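Long-range contacts in pseudouridine synthase (PDB 2AUS), which probably isomerises specific uridines in RNA to pseudouridine: residues K108-L113 against V172-G177; Y156-L161 against V168-G173; K67-L72 against D219-Y224; E61-I66 against L89-E94. All coordinates share one frame; numbering follows the deposited sequence.

Contact 1: residues K108-L113 against V172-G177. With PO4 (phosphate ion), chain E.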
loop_
_atom_site.group_PDB
_atom_site.type_symbol
_atom_site.label_atom_id
_atom_site.label_comp_id
_atom_site.label_asym_id
_atom_site.label_seq_id
_atom_site.Cartn_x
_atom_site.Cartn_y
_atom_site.Cartn_z
ATOM N N LYS A 108 1.077 8.060 27.712
ATOM C CA LYS A 108 1.029 7.045 26.671
ATOM C C LYS A 108 1.902 5.839 26.944
ATOM O O LYS A 108 2.917 5.926 27.633
ATOM C CB LYS A 108 1.398 7.670 25.327
ATOM C CG LYS A 108 0.335 8.643 24.861
ATOM C CD LYS A 108 0.826 9.576 23.802
ATOM C CE LYS A 108 -0.260 10.580 23.457
ATOM N NZ LYS A 108 -0.714 11.306 24.664
ATOM N N GLU A 109 1.480 4.703 26.410
ATOM C CA GLU A 109 2.229 3.476 26.564
ATOM C C GLU A 109 2.519 2.932 25.179
ATOM O O GLU A 109 1.677 2.993 24.276
ATOM C CB GLU A 109 1.435 2.439 27.361
ATOM C CG GLU A 109 2.242 1.183 27.685
ATOM C CD GLU A 109 1.394 0.077 28.290
ATOM O OE1 GLU A 109 0.498 -0.443 27.585
ATOM O OE2 GLU A 109 1.617 -0.260 29.473
ATOM N N TYR A 110 3.720 2.401 25.012
ATOM C CA TYR A 110 4.125 1.849 23.732
ATOM C C TYR A 110 4.819 0.519 23.946
ATOM O O TYR A 110 5.252 0.190 25.051
ATOM C CB TYR A 110 5.129 2.776 23.051
ATOM C CG TYR A 110 4.622 4.145 22.677
ATOM C CD1 TYR A 110 4.126 4.396 21.402
ATOM C CD2 TYR A 110 4.680 5.203 23.583
ATOM C CE1 TYR A 110 3.708 5.668 21.030
ATOM C CE2 TYR A 110 4.261 6.482 23.221
ATOM C CZ TYR A 110 3.777 6.708 21.942
ATOM O OH TYR A 110 3.359 7.968 21.565
ATOM N N VAL A 111 4.906 -0.250 22.872
ATOM C CA VAL A 111 5.640 -1.497 22.889
ATOM C C VAL A 111 6.619 -1.232 21.762
ATOM O O VAL A 111 6.219 -0.867 20.657
ATOM C CB VAL A 111 4.759 -2.712 22.579
ATOM C CG1 VAL A 111 5.638 -3.935 22.320
ATOM C CG2 VAL A 111 3.863 -2.992 23.769
ATOM N N ALA A 112 7.904 -1.390 22.041
ATOM C CA ALA A 112 8.905 -1.099 21.035
ATOM C C ALA A 112 9.984 -2.142 20.905
ATOM O O ALA A 112 10.363 -2.803 21.870
ATOM C CB ALA A 112 9.543 0.256 21.324
ATOM N N LEU A 113 10.475 -2.271 19.683
ATOM C CA LEU A 113 11.540 -3.202 19.380
ATOM C C LEU A 113 12.803 -2.377 19.124
ATOM O O LEU A 113 12.887 -1.628 18.155
ATOM C CB LEU A 113 11.191 -4.024 18.142
ATOM C CG LEU A 113 12.318 -4.937 17.654
ATOM C CD1 LEU A 113 12.776 -5.835 18.791
ATOM C CD2 LEU A 113 11.826 -5.771 16.474
ATOM N N VAL A 172 6.867 0.526 27.424
ATOM C CA VAL A 172 7.219 1.743 28.129
ATOM C C VAL A 172 6.040 2.685 28.308
ATOM O O VAL A 172 5.276 2.926 27.371
ATOM C CB VAL A 172 8.357 2.494 27.380
ATOM C CG1 VAL A 172 7.938 2.780 25.949
ATOM C CG2 VAL A 172 8.692 3.783 28.095
ATOM N N GLY A 173 5.894 3.198 29.526
ATOM C CA GLY A 173 4.837 4.144 29.829
ATOM C C GLY A 173 5.542 5.484 29.873
ATOM O O GLY A 173 6.612 5.592 30.477
ATOM N N VAL A 174 4.964 6.500 29.239
ATOM C CA VAL A 174 5.590 7.811 29.199
ATOM C C VAL A 174 4.617 8.977 29.315
ATOM O O VAL A 174 3.418 8.844 29.065
ATOM C CB VAL A 174 6.371 8.004 27.885
ATOM C CG1 VAL A 174 7.419 6.913 27.729
ATOM C CG2 VAL A 174 5.398 7.993 26.694
ATOM N N GLU A 175 5.159 10.131 29.682
ATOM C CA GLU A 175 4.377 11.348 29.809
ATOM C C GLU A 175 4.063 11.806 28.382
ATOM O O GLU A 175 4.779 11.455 27.446
ATOM C CB GLU A 175 5.201 12.417 30.540
ATOM C CG GLU A 175 4.445 13.695 30.852
ATOM C CD GLU A 175 5.284 14.717 31.607
ATOM O OE1 GLU A 175 4.709 15.724 32.083
ATOM O OE2 GLU A 175 6.514 14.517 31.722
ATOM N N ALA A 176 3.000 12.581 28.208
ATOM C CA ALA A 176 2.644 13.069 26.881
ATOM C C ALA A 176 3.810 13.836 26.262
ATOM O O ALA A 176 4.521 14.558 26.955
ATOM C CB ALA A 176 1.423 13.966 26.970
ATOM N N GLY A 177 4.014 13.666 24.960
ATOM C CA GLY A 177 5.093 14.368 24.285
ATOM C C GLY A 177 6.460 13.705 24.343
ATOM O O GLY A 177 7.450 14.277 23.881
HETATM P P PO4 E . 2.753 12.121 22.278
HETATM O O1 PO4 E . 3.363 11.151 23.292
HETATM O O2 PO4 E . 1.884 13.327 22.707
HETATM O O3 PO4 E . 2.028 11.337 21.129
HETATM O O4 PO4 E . 4.051 12.711 21.757
#
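K108 and V174 form one of two hydrogen-bonded pairs that zip strand 108-116 to strand 167-174; the segment axes come within 4.7 Å, with 154° between their directions, so the strands run antiparallel. K108 N donates to V174 O, and V174 N returns a bond of 2.7 Å to K108 O. Y110 and V172 repeat the two-way exchange, Y110 N reaching V172 O at 2.9 Å. Between the two pairs E109 lies opposite G173 as a non-hydrogen-bonded pair, and E109 CA makes a CA-H...O contact with V172 O.

K108, Y110, V172 and V174 all turn to the same face of the sheet. V172 holds CG1 between its own backbone N and carbonyl carbon (chi1 56°), which sets this methyl 4.0 Å from Y110 CB. Farther out on the tyrosine, V174 CG2 meets the ring at its edge and in its plane, 4.0 Å from CE2, the two side chains crossing at about a right angle. Beyond CB the K108 chain leaves V174 and stays extended until its last torsion (chi4 56°), leaving NZ 4.1 Å from A176 CB and weakly bonded to A106 O. The outer part of this chain passes beside a phosphate ion, probably taken from the crystallisation liquor, which receives a weak hydrogen bond from G177 N.

Helix 180-191 packs on this face, I180 touching Y110 and V174, and L183 touching V172. In the antiparallel sheet, strand 195-205 adjoins strand 108-116, while strand 152-164 adjoins strand 167-174.

Contact 2: residues Y156-L161 against V168-G173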
loop_
_atom_site.group_PDB
_atom_site.type_symbol
_atom_site.label_atom_id
_atom_site.label_comp_id
_atom_site.label_asym_id
_atom_site.label_seq_id
_atom_site.Cartn_x
_atom_site.Cartn_y
_atom_site.Cartn_z
ATOM N N TYR A 156 7.484 6.719 32.973
ATOM C CA TYR A 156 6.897 6.087 34.144
ATOM C C TYR A 156 7.381 4.669 34.390
ATOM O O TYR A 156 7.484 4.236 35.538
ATOM C CB TYR A 156 5.380 6.103 34.019
ATOM C CG TYR A 156 4.824 7.501 33.877
ATOM C CD1 TYR A 156 4.956 8.432 34.909
ATOM C CD2 TYR A 156 4.181 7.901 32.704
ATOM C CE1 TYR A 156 4.464 9.727 34.773
ATOM C CE2 TYR A 156 3.682 9.194 32.561
ATOM C CZ TYR A 156 3.830 10.100 33.599
ATOM O OH TYR A 156 3.351 11.384 33.462
ATOM N N TYR A 157 7.672 3.944 33.315
ATOM C CA TYR A 157 8.138 2.575 33.439
ATOM C C TYR A 157 8.649 2.002 32.130
ATOM O O TYR A 157 8.187 2.365 31.050
ATOM C CB TYR A 157 7.020 1.677 33.995
ATOM C CG TYR A 157 5.752 1.640 33.159
ATOM C CD1 TYR A 157 5.665 0.862 32.002
ATOM C CD2 TYR A 157 4.638 2.385 33.530
ATOM C CE1 TYR A 157 4.492 0.827 31.238
ATOM C CE2 TYR A 157 3.466 2.362 32.777
ATOM C CZ TYR A 157 3.396 1.582 31.635
ATOM O OH TYR A 157 2.220 1.559 30.909
ATOM N N ILE A 158 9.629 1.118 32.252
ATOM C CA ILE A 158 10.217 0.435 31.116
ATOM C C ILE A 158 10.250 -1.027 31.513
ATOM O O ILE A 158 11.021 -1.425 32.383
ATOM C CB ILE A 158 11.654 0.903 30.833
ATOM C CG1 ILE A 158 11.639 2.333 30.295
ATOM C CG2 ILE A 158 12.314 -0.031 29.833
ATOM C CD1 ILE A 158 13.018 2.879 29.976
ATOM N N GLU A 159 9.389 -1.818 30.886
ATOM C CA GLU A 159 9.301 -3.240 31.161
ATOM C C GLU A 159 9.849 -4.038 29.979
ATOM O O GLU A 159 9.255 -4.066 28.904
ATOM C CB GLU A 159 7.844 -3.613 31.420
ATOM C CG GLU A 159 7.540 -5.094 31.283
ATOM C CD GLU A 159 6.047 -5.372 31.259
ATOM O OE1 GLU A 159 5.332 -4.729 30.456
ATOM O OE2 GLU A 159 5.590 -6.242 32.032
ATOM N N ILE A 160 10.994 -4.680 30.182
ATOM C CA ILE A 160 11.600 -5.485 29.130
ATOM C C ILE A 160 10.832 -6.791 28.995
ATOM O O ILE A 160 10.741 -7.575 29.940
ATOM C CB ILE A 160 13.074 -5.790 29.445
ATOM C CG1 ILE A 160 13.873 -4.486 29.444
ATOM C CG2 ILE A 160 13.635 -6.771 28.421
ATOM C CD1 ILE A 160 15.333 -4.646 29.780
ATOM N N LEU A 161 10.260 -7.007 27.818
ATOM C CA LEU A 161 9.498 -8.213 27.553
ATOM C C LEU A 161 10.448 -9.337 27.169
ATOM O O LEU A 161 10.477 -10.383 27.815
ATOM C CB LEU A 161 8.489 -7.969 26.428
ATOM C CG LEU A 161 7.405 -6.915 26.709
ATOM C CD1 LEU A 161 6.507 -6.774 25.492
ATOM C CD2 LEU A 161 6.578 -7.322 27.925
ATOM N N VAL A 168 15.789 -6.001 21.535
ATOM C CA VAL A 168 15.155 -5.803 22.827
ATOM C C VAL A 168 13.723 -5.353 22.627
ATOM O O VAL A 168 13.469 -4.298 22.055
ATOM C CB VAL A 168 15.913 -4.739 23.661
ATOM C CG1 VAL A 168 15.268 -4.589 25.042
ATOM C CG2 VAL A 168 17.374 -5.136 23.799
ATOM N N LEU A 169 12.791 -6.179 23.085
ATOM C CA LEU A 169 11.371 -5.879 22.985
ATOM C C LEU A 169 10.940 -5.379 24.365
ATOM O O LEU A 169 11.036 -6.109 25.356
ATOM C CB LEU A 169 10.591 -7.146 22.610
ATOM C CG LEU A 169 9.063 -7.042 22.575
ATOM C CD1 LEU A 169 8.623 -6.136 21.432
ATOM C CD2 LEU A 169 8.457 -8.437 22.404
ATOM N N PHE A 170 10.472 -4.137 24.443
ATOM C CA PHE A 170 10.064 -3.614 25.737
ATOM C C PHE A 170 8.814 -2.758 25.695
ATOM O O PHE A 170 8.440 -2.227 24.652
ATOM C CB PHE A 170 11.213 -2.827 26.369
ATOM C CG PHE A 170 11.536 -1.534 25.672
ATOM C CD1 PHE A 170 11.044 -0.326 26.155
ATOM C CD2 PHE A 170 12.367 -1.521 24.555
ATOM C CE1 PHE A 170 11.380 0.884 25.540
ATOM C CE2 PHE A 170 12.707 -0.321 23.934
ATOM C CZ PHE A 170 12.213 0.885 24.430
ATOM N N ARG A 171 8.165 -2.653 26.848
ATOM C CA ARG A 171 6.955 -1.859 26.995
ATOM C C ARG A 171 7.355 -0.645 27.815
ATOM O O ARG A 171 8.110 -0.765 28.776
ATOM C CB ARG A 171 5.881 -2.669 27.720
ATOM C CG ARG A 171 4.703 -1.849 28.217
ATOM C CD ARG A 171 3.648 -2.756 28.836
ATOM N NE ARG A 171 2.859 -3.418 27.804
ATOM C CZ ARG A 171 2.593 -4.719 27.772
ATOM N NH1 ARG A 171 3.059 -5.521 28.723
ATOM N NH2 ARG A 171 1.851 -5.219 26.789
ATOM N N VAL A 172 6.867 0.526 27.424
ATOM C CA VAL A 172 7.219 1.743 28.129
ATOM C C VAL A 172 6.040 2.685 28.308
ATOM O O VAL A 172 5.276 2.926 27.371
ATOM C CB VAL A 172 8.357 2.494 27.380
ATOM C CG1 VAL A 172 7.938 2.780 25.949
ATOM C CG2 VAL A 172 8.692 3.783 28.095
ATOM N N GLY A 173 5.894 3.198 29.526
ATOM C CA GLY A 173 4.837 4.144 29.829
ATOM C C GLY A 173 5.542 5.484 29.873
ATOM O O GLY A 173 6.612 5.592 30.477
#
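I158 packs against two residues of strand 167-174 at once: its CG2 lies 3.9 Å from F170 CD1, obliquely to the ring, and its CG1 lies 4.0 Å from V172 CG2, where the two side chains run alongside each other. I160 continues this apolar face beside F170 CB, and M129 of helix 122-131 packs on it. Backbone bonds such as R171 N to E159 O, 2.7 Å long, tie the strands as the arms of a beta hairpin. At the Y156 end of these segments the pairing has a classic beta bulge, Y156 and Y157 both facing G173 and both giving G173 O only weak hydrogen bonds.

Y157 carries CG between its backbone N and carbonyl carbon (chi1 59°), which lays the ring over G173: G173 CA is 3.6 Å from the ring centroid and 18° off its normal, a CH-pi contact. With an alanine here, G173 would probably lose its aromatic cover, and the carboxylate of E109 its probable hydroxyl partner. Beside the ring edge passes R171 CG. Farther along, the R171 chain bends at chi3 and NH1 forms a salt bridge of 3.0 Å with E159 OE1, approaching on the syn side but 28° out of the carboxylate plane.

Contact 3: residues K67-L72 against D219-Y224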
loop_
_atom_site.group_PDB
_atom_site.type_symbol
_atom_site.label_atom_id
_atom_site.label_comp_id
_atom_site.label_asym_id
_atom_site.label_seq_id
_atom_site.Cartn_x
_atom_site.Cartn_y
_atom_site.Cartn_z
ATOM N N LYS A 67 -13.337 9.108 7.531
ATOM C CA LYS A 67 -14.391 10.019 7.097
ATOM C C LYS A 67 -15.119 9.446 5.884
ATOM O O LYS A 67 -16.342 9.576 5.763
ATOM C CB LYS A 67 -13.816 11.399 6.756
ATOM C CG LYS A 67 -13.114 12.075 7.929
ATOM C CD LYS A 67 -13.039 13.589 7.770
ATOM C CE LYS A 67 -12.195 14.000 6.579
ATOM N NZ LYS A 67 -12.178 15.484 6.403
ATOM N N ARG A 68 -14.372 8.795 4.996
ATOM C CA ARG A 68 -14.962 8.203 3.806
ATOM C C ARG A 68 -15.814 6.999 4.168
ATOM O O ARG A 68 -16.936 6.871 3.699
ATOM C CB ARG A 68 -13.875 7.785 2.809
ATOM C CG ARG A 68 -12.992 8.936 2.373
ATOM C CD ARG A 68 -12.213 8.628 1.105
ATOM N NE ARG A 68 -11.356 9.759 0.749
ATOM C CZ ARG A 68 -10.119 9.938 1.207
ATOM N NH1 ARG A 68 -9.575 9.053 2.034
ATOM N NH2 ARG A 68 -9.427 11.015 0.855
ATOM N N ILE A 69 -15.282 6.126 5.012
ATOM C CA ILE A 69 -15.999 4.928 5.427
ATOM C C ILE A 69 -17.305 5.246 6.144
ATOM O O ILE A 69 -18.349 4.671 5.837
ATOM C CB ILE A 69 -15.143 4.064 6.373
ATOM C CG1 ILE A 69 -13.855 3.646 5.665
ATOM C CG2 ILE A 69 -15.952 2.846 6.837
ATOM C CD1 ILE A 69 -12.838 2.987 6.586
ATOM N N LEU A 70 -17.248 6.162 7.104
ATOM C CA LEU A 70 -18.437 6.506 7.863
ATOM C C LEU A 70 -19.222 7.667 7.264
ATOM O O LEU A 70 -20.143 8.174 7.888
ATOM C CB LEU A 70 -18.056 6.805 9.316
ATOM C CG LEU A 70 -17.249 5.713 10.037
ATOM C CD1 LEU A 70 -16.948 6.154 11.471
ATOM C CD2 LEU A 70 -18.028 4.399 10.034
ATOM N N ASN A 71 -18.867 8.079 6.049
ATOM C CA ASN A 71 -19.578 9.171 5.384
ATOM C C ASN A 71 -19.710 10.379 6.309
ATOM O O ASN A 71 -20.803 10.906 6.515
ATOM C CB ASN A 71 -20.967 8.688 4.949
ATOM C CG ASN A 71 -20.911 7.761 3.739
ATOM O OD1 ASN A 71 -20.955 8.213 2.599
ATOM N ND2 ASN A 71 -20.793 6.461 3.988
ATOM N N LEU A 72 -18.582 10.811 6.860
ATOM C CA LEU A 72 -18.558 11.945 7.776
ATOM C C LEU A 72 -18.039 13.195 7.088
ATOM O O LEU A 72 -17.413 13.120 6.037
ATOM C CB LEU A 72 -17.649 11.644 8.969
ATOM C CG LEU A 72 -17.803 10.292 9.667
ATOM C CD1 LEU A 72 -16.769 10.198 10.776
ATOM C CD2 LEU A 72 -19.210 10.136 10.218
ATOM N N ASP A 219 -12.963 -3.385 10.361
ATOM C CA ASP A 219 -14.079 -3.572 11.270
ATOM C C ASP A 219 -15.101 -2.485 10.990
ATOM O O ASP A 219 -16.286 -2.766 10.858
ATOM C CB ASP A 219 -13.646 -3.462 12.730
ATOM C CG ASP A 219 -12.824 -4.639 13.185
ATOM O OD1 ASP A 219 -12.956 -5.722 12.574
ATOM O OD2 ASP A 219 -12.065 -4.481 14.170
ATOM N N LEU A 220 -14.631 -1.242 10.895
ATOM C CA LEU A 220 -15.510 -0.107 10.642
ATOM C C LEU A 220 -16.269 -0.243 9.331
ATOM O O LEU A 220 -17.461 0.068 9.265
ATOM C CB LEU A 220 -14.716 1.203 10.629
ATOM C CG LEU A 220 -14.180 1.681 11.977
ATOM C CD1 LEU A 220 -13.489 3.028 11.796
ATOM C CD2 LEU A 220 -15.336 1.802 12.967
ATOM N N VAL A 221 -15.578 -0.686 8.288
ATOM C CA VAL A 221 -16.220 -0.860 6.992
ATOM C C VAL A 221 -17.342 -1.883 7.118
ATOM O O VAL A 221 -18.465 -1.636 6.690
ATOM C CB VAL A 221 -15.220 -1.346 5.925
ATOM C CG1 VAL A 221 -15.970 -1.756 4.654
ATOM C CG2 VAL A 221 -14.210 -0.237 5.619
ATOM N N ASP A 222 -17.047 -3.018 7.739
ATOM C CA ASP A 222 -18.050 -4.065 7.883
ATOM C C ASP A 222 -19.217 -3.705 8.793
ATOM O O ASP A 222 -20.368 -4.022 8.484
ATOM C CB ASP A 222 -17.391 -5.355 8.369
ATOM C CG ASP A 222 -16.316 -5.846 7.418
ATOM O OD1 ASP A 222 -16.254 -5.338 6.274
ATOM O OD2 ASP A 222 -15.535 -6.740 7.808
ATOM N N TYR A 223 -18.935 -3.050 9.912
ATOM C CA TYR A 223 -19.993 -2.668 10.841
ATOM C C TYR A 223 -20.899 -1.598 10.236
ATOM O O TYR A 223 -22.108 -1.573 10.482
ATOM C CB TYR A 223 -19.380 -2.152 12.138
ATOM C CG TYR A 223 -18.558 -3.175 12.882
ATOM C CD1 TYR A 223 -17.658 -2.777 13.865
ATOM C CD2 TYR A 223 -18.709 -4.546 12.638
ATOM C CE1 TYR A 223 -16.928 -3.708 14.594
ATOM C CE2 TYR A 223 -17.984 -5.490 13.366
ATOM C CZ TYR A 223 -17.093 -5.058 14.343
ATOM O OH TYR A 223 -16.357 -5.970 15.066
ATOM N N TYR A 224 -20.313 -0.716 9.440
ATOM C CA TYR A 224 -21.085 0.335 8.805
ATOM C C TYR A 224 -22.017 -0.314 7.791
ATOM O O TYR A 224 -23.149 0.135 7.601
ATOM C CB TYR A 224 -20.157 1.334 8.125
ATOM C CG TYR A 224 -20.852 2.603 7.705
ATOM C CD1 TYR A 224 -21.138 2.851 6.363
ATOM C CD2 TYR A 224 -21.225 3.557 8.650
ATOM C CE1 TYR A 224 -21.777 4.019 5.968
ATOM C CE2 TYR A 224 -21.864 4.730 8.267
ATOM C CZ TYR A 224 -22.138 4.955 6.924
ATOM O OH TYR A 224 -22.771 6.112 6.538
#
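I69, L70 and N71, at the C-terminal end of helix 59-69, pack against one side of helix 217-228, a mostly apolar contact between segments 147 residues apart in sequence at their closest ends. The evidence for the helix end is a Schellman motif: L72 N bonds K67 O at 2.8 Å, N71 N bonds R68 O weakly, and N71, with positive phi, is the C-prime residue. I69 crosses V221 at about a right angle, its CD1 3.6 Å from V221 CG2, and its CG2 also touches L220.

Y224 meets the turn itself. Its first torsion, with CG opposite the backbone N (chi1 -167°), sends the ring across to the helix end, where one face receives both I69 O, 3.3 Å above the ring plane, and L70 CA, 4.1 Å from the centroid in a CH-pi contact. L70 CD2 adds an apolar contact at 3.6 Å from Y224 CD2. At the far end N71 ND2 gives Y224 OH a weak hydrogen bond of 3.2 Å, the amide tilted 23° from the ring. Replacing Y224 with a serine would probably open a gap beside L70 and leave the N71 amide without this partner.

Toward the interior, L70 and L220 both rest on I49 of strand 47-53, L70 also touching L93 of strand 88-93, while helix 234-239 packs alongside through I236 on L70 and A239 on L220.

Contact 4: residues E61-I66 against L89-E94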
loop_
_atom_site.group_PDB
_atom_site.type_symbol
_atom_site.label_atom_id
_atom_site.label_comp_id
_atom_site.label_asym_id
_atom_site.label_seq_id
_atom_site.Cartn_x
_atom_site.Cartn_y
_atom_site.Cartn_z
ATOM N N GLU A 61 -3.998 10.536 6.837
ATOM C CA GLU A 61 -4.582 9.686 5.808
ATOM C C GLU A 61 -5.577 8.700 6.405
ATOM O O GLU A 61 -6.618 8.427 5.809
ATOM C CB GLU A 61 -3.484 8.931 5.057
ATOM C CG GLU A 61 -2.466 9.849 4.400
ATOM C CD GLU A 61 -1.429 9.099 3.588
ATOM O OE1 GLU A 61 -0.747 8.209 4.151
ATOM O OE2 GLU A 61 -1.304 9.404 2.380
ATOM N N VAL A 62 -5.253 8.164 7.582
ATOM C CA VAL A 62 -6.135 7.218 8.267
ATOM C C VAL A 62 -7.461 7.903 8.626
ATOM O O VAL A 62 -8.539 7.326 8.473
ATOM C CB VAL A 62 -5.469 6.681 9.548
ATOM C CG1 VAL A 62 -6.467 5.884 10.373
ATOM C CG2 VAL A 62 -4.291 5.810 9.170
ATOM N N VAL A 63 -7.379 9.142 9.102
ATOM C CA VAL A 63 -8.581 9.883 9.451
ATOM C C VAL A 63 -9.400 10.124 8.177
ATOM O O VAL A 63 -10.630 10.014 8.189
ATOM C CB VAL A 63 -8.235 11.230 10.114
ATOM C CG1 VAL A 63 -9.497 12.035 10.351
ATOM C CG2 VAL A 63 -7.530 10.981 11.438
ATOM N N ALA A 64 -8.716 10.443 7.079
ATOM C CA ALA A 64 -9.401 10.674 5.812
ATOM C C ALA A 64 -10.193 9.417 5.442
ATOM O O ALA A 64 -11.331 9.508 4.992
ATOM C CB ALA A 64 -8.387 11.009 4.708
ATOM N N TRP A 65 -9.587 8.246 5.633
ATOM C CA TRP A 65 -10.257 6.980 5.327
ATOM C C TRP A 65 -11.487 6.797 6.204
ATOM O O TRP A 65 -12.536 6.342 5.746
ATOM C CB TRP A 65 -9.320 5.787 5.556
ATOM C CG TRP A 65 -8.248 5.626 4.524
ATOM C CD1 TRP A 65 -8.250 6.126 3.251
ATOM C CD2 TRP A 65 -7.046 4.850 4.650
ATOM N NE1 TRP A 65 -7.128 5.708 2.578
ATOM C CE2 TRP A 65 -6.371 4.924 3.410
ATOM C CE3 TRP A 65 -6.475 4.099 5.688
ATOM C CZ2 TRP A 65 -5.152 4.272 3.180
ATOM C CZ3 TRP A 65 -5.262 3.448 5.459
ATOM C CH2 TRP A 65 -4.615 3.540 4.212
ATOM N N ILE A 66 -11.350 7.140 7.478
ATOM C CA ILE A 66 -12.454 7.003 8.412
ATOM C C ILE A 66 -13.632 7.895 7.993
ATOM O O ILE A 66 -14.788 7.478 8.064
ATOM C CB ILE A 66 -11.976 7.322 9.849
ATOM C CG1 ILE A 66 -11.184 6.125 10.388
ATOM C CG2 ILE A 66 -13.152 7.661 10.746
ATOM C CD1 ILE A 66 -10.507 6.375 11.707
ATOM N N LEU A 89 -5.069 4.792 18.133
ATOM C CA LEU A 89 -5.197 6.098 17.504
ATOM C C LEU A 89 -6.620 6.600 17.723
ATOM O O LEU A 89 -7.536 6.255 16.969
ATOM C CB LEU A 89 -4.913 6.015 15.998
ATOM C CG LEU A 89 -5.002 7.376 15.310
ATOM C CD1 LEU A 89 -3.825 8.240 15.751
ATOM C CD2 LEU A 89 -5.001 7.202 13.808
ATOM N N PRO A 90 -6.829 7.410 18.770
ATOM C CA PRO A 90 -8.179 7.923 19.022
ATOM C C PRO A 90 -8.584 8.883 17.910
ATOM O O PRO A 90 -7.854 9.824 17.590
ATOM C CB PRO A 90 -8.037 8.635 20.365
ATOM C CG PRO A 90 -6.938 7.883 21.034
ATOM C CD PRO A 90 -5.940 7.709 19.901
ATOM N N VAL A 91 -9.742 8.639 17.315
ATOM C CA VAL A 91 -10.230 9.504 16.251
ATOM C C VAL A 91 -11.612 10.015 16.648
ATOM O O VAL A 91 -12.573 9.241 16.719
ATOM C CB VAL A 91 -10.327 8.745 14.900
ATOM C CG1 VAL A 91 -10.776 9.691 13.797
ATOM C CG2 VAL A 91 -8.975 8.147 14.540
ATOM N N ALA A 92 -11.702 11.313 16.932
ATOM C CA ALA A 92 -12.970 11.924 17.318
ATOM C C ALA A 92 -13.753 12.241 16.045
ATOM O O ALA A 92 -13.172 12.657 15.038
ATOM C CB ALA A 92 -12.717 13.196 18.134
ATOM N N LEU A 93 -15.068 12.053 16.094
ATOM C CA LEU A 93 -15.914 12.266 14.924
ATOM C C LEU A 93 -16.858 13.467 14.966
ATOM O O LEU A 93 -17.376 13.849 16.021
ATOM C CB LEU A 93 -16.771 11.019 14.674
ATOM C CG LEU A 93 -16.103 9.656 14.864
ATOM C CD1 LEU A 93 -17.156 8.569 14.742
ATOM C CD2 LEU A 93 -14.994 9.460 13.826
ATOM N N GLU A 94 -17.086 14.036 13.787
ATOM C CA GLU A 94 -18.000 15.153 13.603
ATOM C C GLU A 94 -17.961 16.211 14.705
ATOM O O GLU A 94 -16.951 16.880 14.908
ATOM C CB GLU A 94 -19.422 14.595 13.459
ATOM C CG GLU A 94 -19.549 13.513 12.386
ATOM C CD GLU A 94 -19.698 14.082 10.973
ATOM O OE1 GLU A 94 -18.986 15.048 10.630
ATOM O OE2 GLU A 94 -20.526 13.554 10.199
#
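V62 meets L89 tip to tip, V62 CG1 lying 4.0 Å from L89 CD2. No hydrogen bond crosses between segments 61-66 and 89-94, and all six touching residues are buried, so the contact rests wholly on apolar side chains. One position on, V63 approaches the middle of the strand more loosely: its CG2 is 4.2 Å from V91 CG1, although V63 and V91 have the nearest CA atoms of the two segments, 7.0 Å apart. V63 also touches A75 and H77 of strand 75-77, and therefore spans two neighbouring strands.

This is a helix laid on the face of a mixed beta sheet. The axes of the short segments stand 10.1 Å apart at closest approach and run at 45° to each other, and alternate strand residues L89, V91 and L93 meet the helix. Strand 47-53, the antiparallel neighbour of strand 88-93 on its other side, contributes L51 against V62 and I66.

A turn farther along the helix, I66 uses two branches. With CG1 opposite the carbonyl carbon (chi1 -77°), its CD1 points at V91 end to end and meets both valine methyls, the closer being V91 CG2 at 3.7 Å. Its CG2 goes instead to L93 CD2, 4.0 Å away, the two side chains crossing at about a right angle. The L93 CB does not head straight for the helix, but the end of its side chain swings nearer. L217 and L220 of helix 217-228 also pack on I66.

The four contacts fall into two pairs. Contacts 1 and 2, with centres 8 Å apart, share V172 and G173: strand 167-174 lies between strands 108-116 and 152-164 in one antiparallel sheet, and E109 probably hydrogen-bonds Y157 across the pair. Contacts 3 and 4, centres 10 Å apart, both use helix 59-69, whose 61-66 part packs on strand 88-93 and whose C-terminal end packs on helix 217-228. The pairs do not touch: their centres lie about 21 to 34 Å apart, though contacts 1 and 4 approach to about 7 Å between nearest atoms. Along the chain contact 4 closes before contacts 1 and 2 open; contact 3 crosses contact 4 and spans the other two, bringing together two helices far apart in sequence.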